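PDB 7KWD: alkaline phosphatase from Thermus thermophilus, which probably removes phosphate groups from phosphorylated compounds as a homodimeric hydrolase that binds zinc and magnesium ions. Local coordinates for residues A[36-41]-A[445-450]; A[32-37]-A[465-470]; A[76-81]-A[441-446]; A[40-45]-A[267-272]. All coordinates share one frame; numbering follows the deposited sequence.

Contact 1. Residues A[36-41]-A[445-450]; sequences RRYRNL and QGLRFV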
loop_
_atom_site.group_PDB
_atom_site.type_symbol
_atom_site.label_atom_id
_atom_site.label_comp_id
_atom_site.label_asym_id
_atom_site.label_seq_id
_atom_site.Cartn_x
_atom_site.Cartn_y
_atom_site.Cartn_z
ATOM N N ARG A 36 -12.958 -15.640 -21.569
ATOM C CA ARG A 36 -14.409 -15.533 -21.640
ATOM C C ARG A 36 -14.743 -14.322 -22.495
ATOM O O ARG A 36 -13.950 -13.396 -22.630
ATOM C CB ARG A 36 -15.087 -15.330 -20.273
ATOM C CG ARG A 36 -14.902 -16.449 -19.293
ATOM C CD ARG A 36 -15.668 -17.718 -19.687
ATOM N NE ARG A 36 -15.323 -18.829 -18.796
ATOM C CZ ARG A 36 -15.817 -20.064 -18.887
ATOM N NH1 ARG A 36 -16.686 -20.366 -19.843
ATOM N NH2 ARG A 36 -15.436 -20.999 -18.019
ATOM N N ARG A 37 -15.941 -14.337 -23.062
ATOM C CA ARG A 37 -16.458 -13.220 -23.840
ATOM C C ARG A 37 -17.748 -12.728 -23.202
ATOM O O ARG A 37 -18.418 -13.466 -22.482
ATOM C CB ARG A 37 -16.683 -13.609 -25.267
ATOM C CG ARG A 37 -15.396 -13.865 -26.017
ATOM C CD ARG A 37 -15.628 -14.965 -27.032
ATOM N NE ARG A 37 -14.427 -15.627 -27.552
ATOM C CZ ARG A 37 -14.028 -15.564 -28.823
ATOM N NH1 ARG A 37 -14.700 -14.825 -29.700
ATOM N NH2 ARG A 37 -12.952 -16.221 -29.212
ATOM N N TYR A 38 -18.053 -11.452 -23.442
ATOM C CA TYR A 38 -19.141 -10.767 -22.786
ATOM C C TYR A 38 -19.772 -9.825 -23.789
ATOM O O TYR A 38 -19.149 -9.454 -24.785
ATOM C CB TYR A 38 -18.647 -9.987 -21.553
ATOM C CG TYR A 38 -18.025 -10.863 -20.506
ATOM C CD1 TYR A 38 -18.789 -11.446 -19.512
ATOM C CD2 TYR A 38 -16.659 -11.096 -20.510
ATOM C CE1 TYR A 38 -18.192 -12.247 -18.536
ATOM C CE2 TYR A 38 -16.060 -11.897 -19.568
ATOM C CZ TYR A 38 -16.820 -12.472 -18.583
ATOM O OH TYR A 38 -16.212 -13.263 -17.647
ATOM N N ARG A 39 -21.025 -9.452 -23.510
ATOM C CA ARG A 39 -21.723 -8.429 -24.272
ATOM C C ARG A 39 -21.663 -7.057 -23.614
ATOM O O ARG A 39 -21.707 -6.045 -24.316
ATOM C CB ARG A 39 -23.206 -8.793 -24.487
ATOM C CG ARG A 39 -23.803 -8.110 -25.761
ATOM C CD ARG A 39 -25.320 -8.355 -25.980
ATOM N NE ARG A 39 -26.024 -8.204 -24.724
ATOM C CZ ARG A 39 -27.089 -7.438 -24.518
ATOM N NH1 ARG A 39 -27.632 -6.746 -25.515
ATOM N NH2 ARG A 39 -27.608 -7.381 -23.283
ATOM N N ASN A 40 -21.589 -7.007 -22.286
ATOM C CA ASN A 40 -21.619 -5.753 -21.542
ATOM C C ASN A 40 -20.396 -5.675 -20.634
ATOM O O ASN A 40 -19.887 -6.687 -20.160
ATOM C CB ASN A 40 -22.884 -5.618 -20.697
ATOM C CG ASN A 40 -24.147 -5.811 -21.501
ATOM O OD1 ASN A 40 -24.318 -5.231 -22.576
ATOM N ND2 ASN A 40 -25.043 -6.630 -20.988
ATOM N N LEU A 41 -19.952 -4.446 -20.380
ATOM C CA LEU A 41 -18.743 -4.188 -19.605
ATOM C C LEU A 41 -19.044 -3.026 -18.684
ATOM O O LEU A 41 -19.454 -1.958 -19.147
ATOM C CB LEU A 41 -17.569 -3.835 -20.519
ATOM C CG LEU A 41 -16.270 -3.424 -19.837
ATOM C CD1 LEU A 41 -15.667 -4.608 -19.112
ATOM C CD2 LEU A 41 -15.315 -2.881 -20.886
ATOM N N GLN A 445 -18.780 -14.204 -14.518
ATOM C CA GLN A 445 -19.045 -15.629 -14.579
ATOM C C GLN A 445 -17.895 -16.316 -15.284
ATOM O O GLN A 445 -17.448 -15.867 -16.346
ATOM C CB GLN A 445 -20.359 -15.883 -15.326
ATOM C CG GLN A 445 -20.670 -17.352 -15.577
ATOM C CD GLN A 445 -22.085 -17.557 -16.115
ATOM O OE1 GLN A 445 -22.285 -17.726 -17.324
ATOM N NE2 GLN A 445 -23.074 -17.534 -15.213
ATOM N N GLY A 446 -17.405 -17.395 -14.687
ATOM C CA GLY A 446 -16.480 -18.276 -15.373
ATOM C C GLY A 446 -15.030 -17.871 -15.351
ATOM O O GLY A 446 -14.268 -18.287 -16.220
ATOM N N LEU A 447 -14.618 -17.086 -14.363
ATOM C CA LEU A 447 -13.276 -16.543 -14.305
ATOM C C LEU A 447 -12.424 -17.246 -13.280
ATOM O O LEU A 447 -11.322 -16.785 -12.983
ATOM C CB LEU A 447 -13.336 -15.055 -13.989
ATOM C CG LEU A 447 -14.007 -14.226 -15.076
ATOM C CD1 LEU A 447 -14.076 -12.794 -14.658
ATOM C CD2 LEU A 447 -13.249 -14.359 -16.404
ATOM N N ARG A 448 -12.898 -18.369 -12.749
ATOM C CA ARG A 448 -12.232 -18.974 -11.592
ATOM C C ARG A 448 -10.754 -19.287 -11.846
ATOM O O ARG A 448 -9.949 -19.283 -10.905
ATOM C CB ARG A 448 -12.976 -20.251 -11.181
ATOM C CG ARG A 448 -12.913 -21.345 -12.235
ATOM C CD ARG A 448 -13.685 -22.626 -11.835
ATOM N NE ARG A 448 -13.574 -23.000 -10.421
ATOM C CZ ARG A 448 -13.680 -24.251 -9.958
ATOM N NH1 ARG A 448 -13.890 -25.268 -10.794
ATOM N NH2 ARG A 448 -13.580 -24.487 -8.654
ATOM N N PHE A 449 -10.367 -19.555 -13.090
ATOM C CA PHE A 449 -8.990 -19.942 -13.362
ATOM C C PHE A 449 -8.115 -18.783 -13.834
ATOM O O PHE A 449 -6.960 -19.006 -14.218
ATOM C CB PHE A 449 -8.971 -21.088 -14.371
ATOM C CG PHE A 449 -9.609 -22.351 -13.841
ATOM C CD1 PHE A 449 -9.581 -22.641 -12.465
ATOM C CD2 PHE A 449 -10.247 -23.237 -14.700
ATOM C CE1 PHE A 449 -10.173 -23.793 -11.958
ATOM C CE2 PHE A 449 -10.842 -24.400 -14.205
ATOM C CZ PHE A 449 -10.806 -24.675 -12.832
ATOM N N VAL A 450 -8.610 -17.553 -13.758
ATOM C CA VAL A 450 -7.816 -16.390 -14.135
ATOM C C VAL A 450 -6.876 -16.005 -12.992
ATOM O O VAL A 450 -7.325 -15.683 -11.891
ATOM C CB VAL A 450 -8.729 -15.214 -14.518
ATOM C CG1 VAL A 450 -7.869 -13.984 -14.831
ATOM C CG2 VAL A 450 -9.609 -15.602 -15.667
#
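The NE of R36 donates to the carbonyl O of G446 at 2.8 Å, bending somewhat (151° at the hydrogen) and arriving 26° off the carbonyl plane. It is the shorter of two side-chain-to-backbone bonds that tie the lead-in to strand 40-46 to the loop between strands 438-443 and 454-456, near the edge of the alkaline phosphatase fold. The R36 chain starts beside its own backbone N (chi1 -62°) and folds again at chi2, which brings the edge of the guanidinium up to G446 O while CG passes L447. G446 has positive phi, and a side chain there would run into NE of R36. One residue earlier, the carbonyl O of Q445 takes a longer bond, 3.2 Å, from the hydroxyl OH of Y38. Y38 is buried and reaches over from the same side as R36. A phenylalanine here would probably keep the ring in place but cost Q445 O this donor, easing the loop's hold on the strand lead-in. L447 comes to the Y38 hydroxyl from the opposite direction and is packed beyond the contact on L34, P79 and L311. The loop then makes a type I turn from L447 to V450. L447 CD2 rests 3.4 Å from Y38 OH and 3.9 Å from R36 CG.

Contact 2. Residues A[32-37]-A[465-470]; sequences PSLGRR and GEALGL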
loop_
_atom_site.group_PDB
_atom_site.type_symbol
_atom_site.label_atom_id
_atom_site.label_comp_id
_atom_site.label_asym_id
_atom_site.label_seq_id
_atom_site.Cartn_x
_atom_site.Cartn_y
_atom_site.Cartn_z
ATOM N N PRO A 32 -2.330 -11.769 -18.751
ATOM C CA PRO A 32 -3.247 -12.897 -18.610
ATOM C C PRO A 32 -4.556 -12.647 -19.327
ATOM O O PRO A 32 -5.073 -11.532 -19.357
ATOM C CB PRO A 32 -3.455 -13.003 -17.088
ATOM C CG PRO A 32 -3.177 -11.626 -16.598
ATOM C CD PRO A 32 -2.040 -11.132 -17.451
ATOM N N SER A 33 -5.102 -13.722 -19.866
ATOM C CA SER A 33 -6.331 -13.718 -20.631
ATOM C C SER A 33 -7.515 -13.966 -19.728
ATOM O O SER A 33 -7.412 -14.679 -18.723
ATOM C CB SER A 33 -6.295 -14.826 -21.702
ATOM O OG SER A 33 -5.405 -14.474 -22.756
ATOM N N LEU A 34 -8.650 -13.364 -20.103
ATOM C CA LEU A 34 -9.917 -13.702 -19.465
ATOM C C LEU A 34 -10.365 -15.109 -19.824
ATOM O O LEU A 34 -10.877 -15.841 -18.968
ATOM C CB LEU A 34 -10.988 -12.717 -19.896
ATOM C CG LEU A 34 -10.922 -11.272 -19.390
ATOM C CD1 LEU A 34 -12.043 -10.467 -20.076
ATOM C CD2 LEU A 34 -11.039 -11.226 -17.854
ATOM N N GLY A 35 -10.219 -15.491 -21.082
ATOM C CA GLY A 35 -10.780 -16.750 -21.544
ATOM C C GLY A 35 -12.288 -16.791 -21.624
ATOM O O GLY A 35 -12.843 -17.872 -21.725
ATOM N N ARG A 36 -12.958 -15.640 -21.569
ATOM C CA ARG A 36 -14.409 -15.533 -21.640
ATOM C C ARG A 36 -14.743 -14.322 -22.495
ATOM O O ARG A 36 -13.950 -13.396 -22.630
ATOM C CB ARG A 36 -15.087 -15.330 -20.273
ATOM C CG ARG A 36 -14.902 -16.449 -19.293
ATOM C CD ARG A 36 -15.668 -17.718 -19.687
ATOM N NE ARG A 36 -15.323 -18.829 -18.796
ATOM C CZ ARG A 36 -15.817 -20.064 -18.887
ATOM N NH1 ARG A 36 -16.686 -20.366 -19.843
ATOM N NH2 ARG A 36 -15.436 -20.999 -18.019
ATOM N N ARG A 37 -15.941 -14.337 -23.062
ATOM C CA ARG A 37 -16.458 -13.220 -23.840
ATOM C C ARG A 37 -17.748 -12.728 -23.202
ATOM O O ARG A 37 -18.418 -13.466 -22.482
ATOM C CB ARG A 37 -16.683 -13.609 -25.267
ATOM C CG ARG A 37 -15.396 -13.865 -26.017
ATOM C CD ARG A 37 -15.628 -14.965 -27.032
ATOM N NE ARG A 37 -14.427 -15.627 -27.552
ATOM C CZ ARG A 37 -14.028 -15.564 -28.823
ATOM N NH1 ARG A 37 -14.700 -14.825 -29.700
ATOM N NH2 ARG A 37 -12.952 -16.221 -29.212
ATOM N N GLY A 465 -10.725 -5.195 -24.175
ATOM C CA GLY A 465 -10.854 -5.555 -25.580
ATOM C C GLY A 465 -11.167 -7.026 -25.765
ATOM O O GLY A 465 -11.969 -7.389 -26.621
ATOM N N GLU A 466 -10.519 -7.889 -24.987
ATOM C CA GLU A 466 -10.828 -9.307 -25.030
ATOM C C GLU A 466 -12.273 -9.542 -24.664
ATOM O O GLU A 466 -12.997 -10.232 -25.380
ATOM C CB GLU A 466 -9.937 -10.107 -24.082
ATOM C CG GLU A 466 -10.426 -11.552 -23.944
ATOM C CD GLU A 466 -9.495 -12.447 -23.114
ATOM O OE1 GLU A 466 -8.628 -11.917 -22.361
ATOM O OE2 GLU A 466 -9.672 -13.690 -23.194
ATOM N N ALA A 467 -12.715 -8.960 -23.537
ATOM C CA ALA A 467 -14.070 -9.224 -23.062
ATOM C C ALA A 467 -15.103 -8.975 -24.151
ATOM O O ALA A 467 -16.073 -9.727 -24.265
ATOM C CB ALA A 467 -14.409 -8.352 -21.839
ATOM N N LEU A 468 -14.929 -7.915 -24.946
ATOM C CA LEU A 468 -15.974 -7.508 -25.890
ATOM C C LEU A 468 -15.639 -7.802 -27.346
ATOM O O LEU A 468 -16.455 -7.522 -28.219
ATOM C CB LEU A 468 -16.265 -6.003 -25.758
ATOM C CG LEU A 468 -16.686 -5.517 -24.373
ATOM C CD1 LEU A 468 -16.977 -4.016 -24.416
ATOM C CD2 LEU A 468 -17.866 -6.286 -23.914
ATOM N N GLY A 469 -14.472 -8.361 -27.633
ATOM C CA GLY A 469 -14.090 -8.576 -29.010
ATOM C C GLY A 469 -13.748 -7.285 -29.709
ATOM O O GLY A 469 -14.047 -7.126 -30.904
ATOM N N LEU A 470 -13.131 -6.354 -28.987
ATOM C CA LEU A 470 -12.791 -5.030 -29.467
ATOM C C LEU A 470 -11.318 -4.760 -29.253
ATOM O O LEU A 470 -10.913 -3.659 -28.862
ATOM C CB LEU A 470 -13.643 -3.971 -28.772
ATOM C CG LEU A 470 -15.114 -3.983 -29.189
ATOM C CD1 LEU A 470 -15.939 -3.045 -28.329
ATOM C CD2 LEU A 470 -15.268 -3.642 -30.651
HETATM O O HOH W 1 -7.949 -14.942 -25.042
HETATM O O HOH W 2 -11.966 -14.321 -24.459
#
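E466 reaches out from its helix straight at the backbone of residues 33-35, while the L34 side chain slants across its carboxylate. CG of E466 stands opposite its own backbone N (chi1 170°) and the rest of the chain is stretched out, a shape that delivers the carboxylate beneath two successive amides. L34 N donates to OE1 at 2.7 Å and G35 N to OE2 at 2.8 Å, both from above the carboxylate plane, 37° and 41° out of it. A last-turn glutamate thus clasps the N-terminal loop to helix 459-468, which finishes just beyond in a Schellman motif at G469. Two waters also donate to OE2, one of them bridging to R36 O, so OE2 is gripped by three donors. On the other flank L34 turns its CD1 onto the A467 methyl, 3.6 Å from CB, and both lean on L311 of strand 310-325. R37 sends its guanidinium away from the helix, but its CA lies 3.5 Å from A467 O in a CA-H...O contact.

Contact 3. Residues A[76-81]-A[441-446]; sequences ARYPNG and LLYGQG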
loop_
_atom_site.group_PDB
_atom_site.type_symbol
_atom_site.label_atom_id
_atom_site.label_comp_id
_atom_site.label_asym_id
_atom_site.label_seq_id
_atom_site.Cartn_x
_atom_site.Cartn_y
_atom_site.Cartn_z
ATOM N N ALA A 76 -11.908 -11.465 -1.338
ATOM C CA ALA A 76 -11.802 -12.746 -0.659
ATOM C C ALA A 76 -12.332 -13.892 -1.493
ATOM O O ALA A 76 -12.296 -15.031 -1.031
ATOM C CB ALA A 76 -12.561 -12.688 0.677
ATOM N N ARG A 77 -12.792 -13.631 -2.711
ATOM C CA ARG A 77 -13.402 -14.689 -3.500
ATOM C C ARG A 77 -13.105 -14.613 -4.994
ATOM O O ARG A 77 -12.939 -15.640 -5.651
ATOM C CB ARG A 77 -14.908 -14.643 -3.278
ATOM C CG ARG A 77 -15.645 -15.767 -3.939
ATOM C CD ARG A 77 -17.084 -15.864 -3.445
ATOM N NE ARG A 77 -17.830 -16.847 -4.227
ATOM C CZ ARG A 77 -19.145 -17.025 -4.167
ATOM N NH1 ARG A 77 -19.891 -16.273 -3.359
ATOM N NH2 ARG A 77 -19.703 -17.954 -4.925
ATOM N N TYR A 78 -13.024 -13.442 -5.549
ATOM C CA TYR A 78 -12.952 -13.341 -6.997
ATOM C C TYR A 78 -11.553 -12.987 -7.442
ATOM O O TYR A 78 -10.733 -12.524 -6.643
ATOM C CB TYR A 78 -13.963 -12.294 -7.473
ATOM C CG TYR A 78 -15.358 -12.835 -7.398
ATOM C CD1 TYR A 78 -16.171 -12.570 -6.323
ATOM C CD2 TYR A 78 -15.838 -13.654 -8.392
ATOM C CE1 TYR A 78 -17.450 -13.091 -6.253
ATOM C CE2 TYR A 78 -17.092 -14.184 -8.324
ATOM C CZ TYR A 78 -17.905 -13.901 -7.269
ATOM O OH TYR A 78 -19.177 -14.441 -7.234
ATOM N N PRO A 79 -11.227 -13.222 -8.715
ATOM C CA PRO A 79 -9.855 -12.994 -9.172
ATOM C C PRO A 79 -9.445 -11.547 -8.971
ATOM O O PRO A 79 -10.130 -10.620 -9.419
ATOM C CB PRO A 79 -9.908 -13.357 -10.662
ATOM C CG PRO A 79 -11.070 -14.267 -10.788
ATOM C CD PRO A 79 -12.077 -13.729 -9.807
ATOM N N ASN A 80 -8.311 -11.353 -8.298
ATOM C CA ASN A 80 -7.796 -9.997 -8.205
ATOM C C ASN A 80 -6.280 -10.032 -8.155
ATOM O O ASN A 80 -5.649 -11.063 -7.864
ATOM C CB ASN A 80 -8.368 -9.203 -7.009
ATOM C CG ASN A 80 -8.055 -9.825 -5.671
ATOM O OD1 ASN A 80 -7.100 -9.420 -4.963
ATOM N ND2 ASN A 80 -8.886 -10.784 -5.279
ATOM N N GLY A 81 -5.724 -8.904 -8.539
ATOM C CA GLY A 81 -4.293 -8.718 -8.572
ATOM C C GLY A 81 -3.987 -7.229 -8.468
ATOM O O GLY A 81 -4.691 -6.468 -7.831
ATOM N N LEU A 441 -9.549 -6.003 -9.915
ATOM C CA LEU A 441 -10.469 -7.067 -9.521
ATOM C C LEU A 441 -11.481 -7.333 -10.622
ATOM O O LEU A 441 -12.043 -6.395 -11.188
ATOM C CB LEU A 441 -11.206 -6.690 -8.232
ATOM C CG LEU A 441 -12.513 -7.372 -7.811
ATOM C CD1 LEU A 441 -12.225 -8.744 -7.284
ATOM C CD2 LEU A 441 -13.163 -6.543 -6.716
ATOM N N LEU A 442 -11.757 -8.611 -10.865
ATOM C CA LEU A 442 -12.681 -9.049 -11.902
ATOM C C LEU A 442 -13.877 -9.758 -11.291
ATOM O O LEU A 442 -13.723 -10.687 -10.488
ATOM C CB LEU A 442 -12.012 -10.001 -12.883
ATOM C CG LEU A 442 -10.742 -9.465 -13.550
ATOM C CD1 LEU A 442 -10.108 -10.563 -14.432
ATOM C CD2 LEU A 442 -11.078 -8.268 -14.361
ATOM N N TYR A 443 -15.068 -9.340 -11.676
ATOM C CA TYR A 443 -16.289 -9.916 -11.113
ATOM C C TYR A 443 -17.141 -10.354 -12.290
ATOM O O TYR A 443 -17.738 -9.523 -12.995
ATOM C CB TYR A 443 -17.030 -8.931 -10.214
ATOM C CG TYR A 443 -18.221 -9.568 -9.532
ATOM C CD1 TYR A 443 -19.460 -9.630 -10.157
ATOM C CD2 TYR A 443 -18.099 -10.147 -8.285
ATOM C CE1 TYR A 443 -20.545 -10.243 -9.548
ATOM C CE2 TYR A 443 -19.183 -10.741 -7.670
ATOM C CZ TYR A 443 -20.404 -10.778 -8.303
ATOM O OH TYR A 443 -21.469 -11.381 -7.661
ATOM N N GLY A 444 -17.187 -11.643 -12.507
ATOM C CA GLY A 444 -17.897 -12.170 -13.654
ATOM C C GLY A 444 -18.000 -13.674 -13.573
ATOM O O GLY A 444 -17.406 -14.324 -12.702
ATOM N N GLN A 445 -18.780 -14.204 -14.518
ATOM C CA GLN A 445 -19.045 -15.629 -14.579
ATOM C C GLN A 445 -17.895 -16.316 -15.284
ATOM O O GLN A 445 -17.448 -15.867 -16.346
ATOM C CB GLN A 445 -20.359 -15.883 -15.326
ATOM C CG GLN A 445 -20.670 -17.352 -15.577
ATOM C CD GLN A 445 -22.085 -17.557 -16.115
ATOM O OE1 GLN A 445 -22.285 -17.726 -17.324
ATOM N NE2 GLN A 445 -23.074 -17.534 -15.213
ATOM N N GLY A 446 -17.405 -17.395 -14.687
ATOM C CA GLY A 446 -16.480 -18.276 -15.373
ATOM C C GLY A 446 -15.030 -17.871 -15.351
ATOM O O GLY A 446 -14.268 -18.287 -16.220
#
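Aromatic contact dominates where Y78 meets Y443: the edge of the Y443 ring points at the face of Y78 in a tilted edge-to-face pair, centroids 4.5 Å apart and planes at 54°. Y443 CE2 comes 3.2 Å from Y78 CE1, a tight fit, while CD2 sits over the centre of the ring; CG of R77 lies over the opposite face, toward the rim. Among the polar links, L442 N donates to P79 O at 3.0 Å, almost straight at 169°. The N80 side chain turns back on the loop before its strand, its ND2 donating to Y78 O at 2.9 Å, made possible by CG lying between backbone N and carbonyl (chi1 61°). Apolar packing is carried by CD1 of L441, which lies 4.0 Å from Y78 CB and 3.9 Å from N80 CB. N80 and L441 form an antiparallel non-hydrogen-bonded pair, where strand 80-84 joins strand 438-443. Strand 310-325 pairs with 438-443 too, helix 70-75 packs on L441 and Y443, and D305, just after helix 283-306, takes the Y443 hydroxyl.

Contact 4. Residues A[40-45]-A[267-272]; sequences NLIVFV and LQVEAG. With MG (magnesium ion), chain D.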
loop_
_atom_site.group_PDB
_atom_site.type_symbol
_atom_site.label_atom_id
_atom_site.label_comp_id
_atom_site.label_asym_id
_atom_site.label_seq_id
_atom_site.Cartn_x
_atom_site.Cartn_y
_atom_site.Cartn_z
ATOM N N ASN A 40 -21.589 -7.007 -22.286
ATOM C CA ASN A 40 -21.619 -5.753 -21.542
ATOM C C ASN A 40 -20.396 -5.675 -20.634
ATOM O O ASN A 40 -19.887 -6.687 -20.160
ATOM C CB ASN A 40 -22.884 -5.618 -20.697
ATOM C CG ASN A 40 -24.147 -5.811 -21.501
ATOM O OD1 ASN A 40 -24.318 -5.231 -22.576
ATOM N ND2 ASN A 40 -25.043 -6.630 -20.988
ATOM N N LEU A 41 -19.952 -4.446 -20.380
ATOM C CA LEU A 41 -18.743 -4.188 -19.605
ATOM C C LEU A 41 -19.044 -3.026 -18.684
ATOM O O LEU A 41 -19.454 -1.958 -19.147
ATOM C CB LEU A 41 -17.569 -3.835 -20.519
ATOM C CG LEU A 41 -16.270 -3.424 -19.837
ATOM C CD1 LEU A 41 -15.667 -4.608 -19.112
ATOM C CD2 LEU A 41 -15.315 -2.881 -20.886
ATOM N N ILE A 42 -18.808 -3.223 -17.400
ATOM C CA ILE A 42 -18.865 -2.151 -16.407
ATOM C C ILE A 42 -17.468 -2.001 -15.848
ATOM O O ILE A 42 -16.855 -3.005 -15.449
ATOM C CB ILE A 42 -19.872 -2.456 -15.279
ATOM C CG1 ILE A 42 -21.239 -2.789 -15.876
ATOM C CG2 ILE A 42 -19.959 -1.275 -14.345
ATOM C CD1 ILE A 42 -22.257 -3.285 -14.897
ATOM N N VAL A 43 -16.956 -0.775 -15.836
ATOM C CA VAL A 43 -15.645 -0.477 -15.258
ATOM C C VAL A 43 -15.859 0.479 -14.083
ATOM O O VAL A 43 -16.320 1.607 -14.276
ATOM C CB VAL A 43 -14.682 0.136 -16.289
ATOM C CG1 VAL A 43 -13.292 0.325 -15.674
ATOM C CG2 VAL A 43 -14.587 -0.714 -17.589
ATOM N N PHE A 44 -15.500 0.040 -12.884
ATOM C CA PHE A 44 -15.709 0.789 -11.642
ATOM C C PHE A 44 -14.320 1.224 -11.185
ATOM O O PHE A 44 -13.530 0.404 -10.698
ATOM C CB PHE A 44 -16.439 -0.072 -10.613
ATOM C CG PHE A 44 -16.900 0.683 -9.396
ATOM C CD1 PHE A 44 -16.711 2.026 -9.242
ATOM C CD2 PHE A 44 -17.500 -0.032 -8.335
ATOM C CE1 PHE A 44 -17.088 2.699 -8.104
ATOM C CE2 PHE A 44 -17.928 0.652 -7.184
ATOM C CZ PHE A 44 -17.718 2.022 -7.075
ATOM N N VAL A 45 -14.012 2.505 -11.379
ATOM C CA VAL A 45 -12.714 3.056 -10.986
ATOM C C VAL A 45 -12.830 3.653 -9.590
ATOM O O VAL A 45 -13.674 4.519 -9.349
ATOM C CB VAL A 45 -12.233 4.122 -11.974
ATOM C CG1 VAL A 45 -10.888 4.692 -11.503
ATOM C CG2 VAL A 45 -12.159 3.547 -13.369
ATOM N N LEU A 267 -20.131 0.952 -19.370
ATOM C CA LEU A 267 -20.376 1.925 -18.327
ATOM C C LEU A 267 -19.087 2.106 -17.557
ATOM O O LEU A 267 -18.436 1.125 -17.188
ATOM C CB LEU A 267 -21.493 1.450 -17.399
ATOM C CG LEU A 267 -21.678 2.104 -16.040
ATOM C CD1 LEU A 267 -22.015 3.575 -16.300
ATOM C CD2 LEU A 267 -22.795 1.404 -15.236
ATOM N N GLN A 268 -18.701 3.351 -17.332
ATOM C CA GLN A 268 -17.697 3.670 -16.336
ATOM C C GLN A 268 -18.412 4.293 -15.142
ATOM O O GLN A 268 -19.214 5.224 -15.300
ATOM C CB GLN A 268 -16.635 4.629 -16.869
ATOM C CG GLN A 268 -15.486 4.834 -15.858
ATOM C CD GLN A 268 -14.587 6.029 -16.149
ATOM O OE1 GLN A 268 -14.747 7.096 -15.568
ATOM N NE2 GLN A 268 -13.597 5.831 -17.015
ATOM N N VAL A 269 -18.184 3.738 -13.965
ATOM C CA VAL A 269 -18.584 4.350 -12.705
ATOM C C VAL A 269 -17.311 4.776 -12.020
ATOM O O VAL A 269 -16.396 3.961 -11.882
ATOM C CB VAL A 269 -19.365 3.369 -11.814
ATOM C CG1 VAL A 269 -19.803 4.058 -10.509
ATOM C CG2 VAL A 269 -20.543 2.796 -12.587
ATOM N N GLU A 270 -17.252 6.032 -11.573
ATOM C CA GLU A 270 -16.066 6.541 -10.909
ATOM C C GLU A 270 -16.386 7.025 -9.507
ATOM O O GLU A 270 -17.229 7.918 -9.324
ATOM C CB GLU A 270 -15.394 7.687 -11.671
ATOM C CG GLU A 270 -13.928 7.831 -11.166
ATOM C CD GLU A 270 -13.369 9.188 -11.434
ATOM O OE1 GLU A 270 -14.139 10.045 -11.931
ATOM O OE2 GLU A 270 -12.185 9.371 -11.162
ATOM N N ALA A 271 -15.734 6.421 -8.520
ATOM C CA ALA A 271 -15.675 6.977 -7.172
ATOM C C ALA A 271 -14.464 7.886 -7.190
ATOM O O ALA A 271 -13.374 7.535 -6.746
ATOM C CB ALA A 271 -15.563 5.884 -6.122
ATOM N N GLY A 272 -14.668 9.077 -7.771
ATOM C CA GLY A 272 -13.554 9.923 -8.126
ATOM C C GLY A 272 -13.025 10.805 -7.049
ATOM O O GLY A 272 -11.995 11.473 -7.260
HETATM MG MG MG D . -10.723 10.719 -11.587
HETATM O O HOH W 3 -12.024 11.836 -12.838
HETATM O O HOH W 4 -10.808 11.819 -9.538
HETATM O O HOH W 5 -9.367 12.024 -12.111
#
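F44 leans across V269 where strands 40-46 and 265-271 run parallel in the central sheet of the alkaline phosphatase fold. Its CB rises on the face shared with I42, L267 and V269. CG sits opposite the backbone N (chi1 -170°), which swings the ring, edge first, toward the neighbouring strand: CG is 4.1 Å from V269 O, CD1 is 3.3 Å from that oxygen, and CE1 touches V269 CG1 at 3.9 Å and A271 CB at 4.0 Å. V269 O and A271 N both lie at the ring's edge, and helix 283-306 packs on F44 as well. With the ring cut back to an alanine here, a gap is likely to open between V269, A271 and that helix. Underneath runs the parallel ladder, with V43 N to L267 O at 2.8 Å and A271 N to V45 O among its five bonds. On the other face stand V43, V45, Q268 and E270. E270 stretches out beyond V45 to the magnesium site, which D47 and T148 share. OE1 of E270 is hydrogen-bonded to T140 OG1, and a magnesium-bound water donates to it too, steadying the carboxylate. The other oxygen, E270 OE2, binds the magnesium ion directly at 2.0 Å.

How the contacts relate
Contacts 1, 2 and 4 all start from the same piece of chain, residues 32-45, and contact 3 begins later, at residues 76-81. The partners follow as 267-272 (contact 4), 441-446 (contact 3), 445-450 (contact 1) and 465-470 (contact 2). Contacts 1 and 2 share R36 and R37, with centres about 7 Å apart; contacts 3 and 1 share Q445 and G446, with centres about 9 Å apart. Contact 4 shares N40 and L41 with contact 1 and lies deeper, its centre about 10 Å from that of the chain. The chain thus passes from an outer zone, where residues 33-38 meet the loop after strand 438-443 and helix 459-468, into strand 40-46 and inward to the magnesium-binding end of strand 265-271.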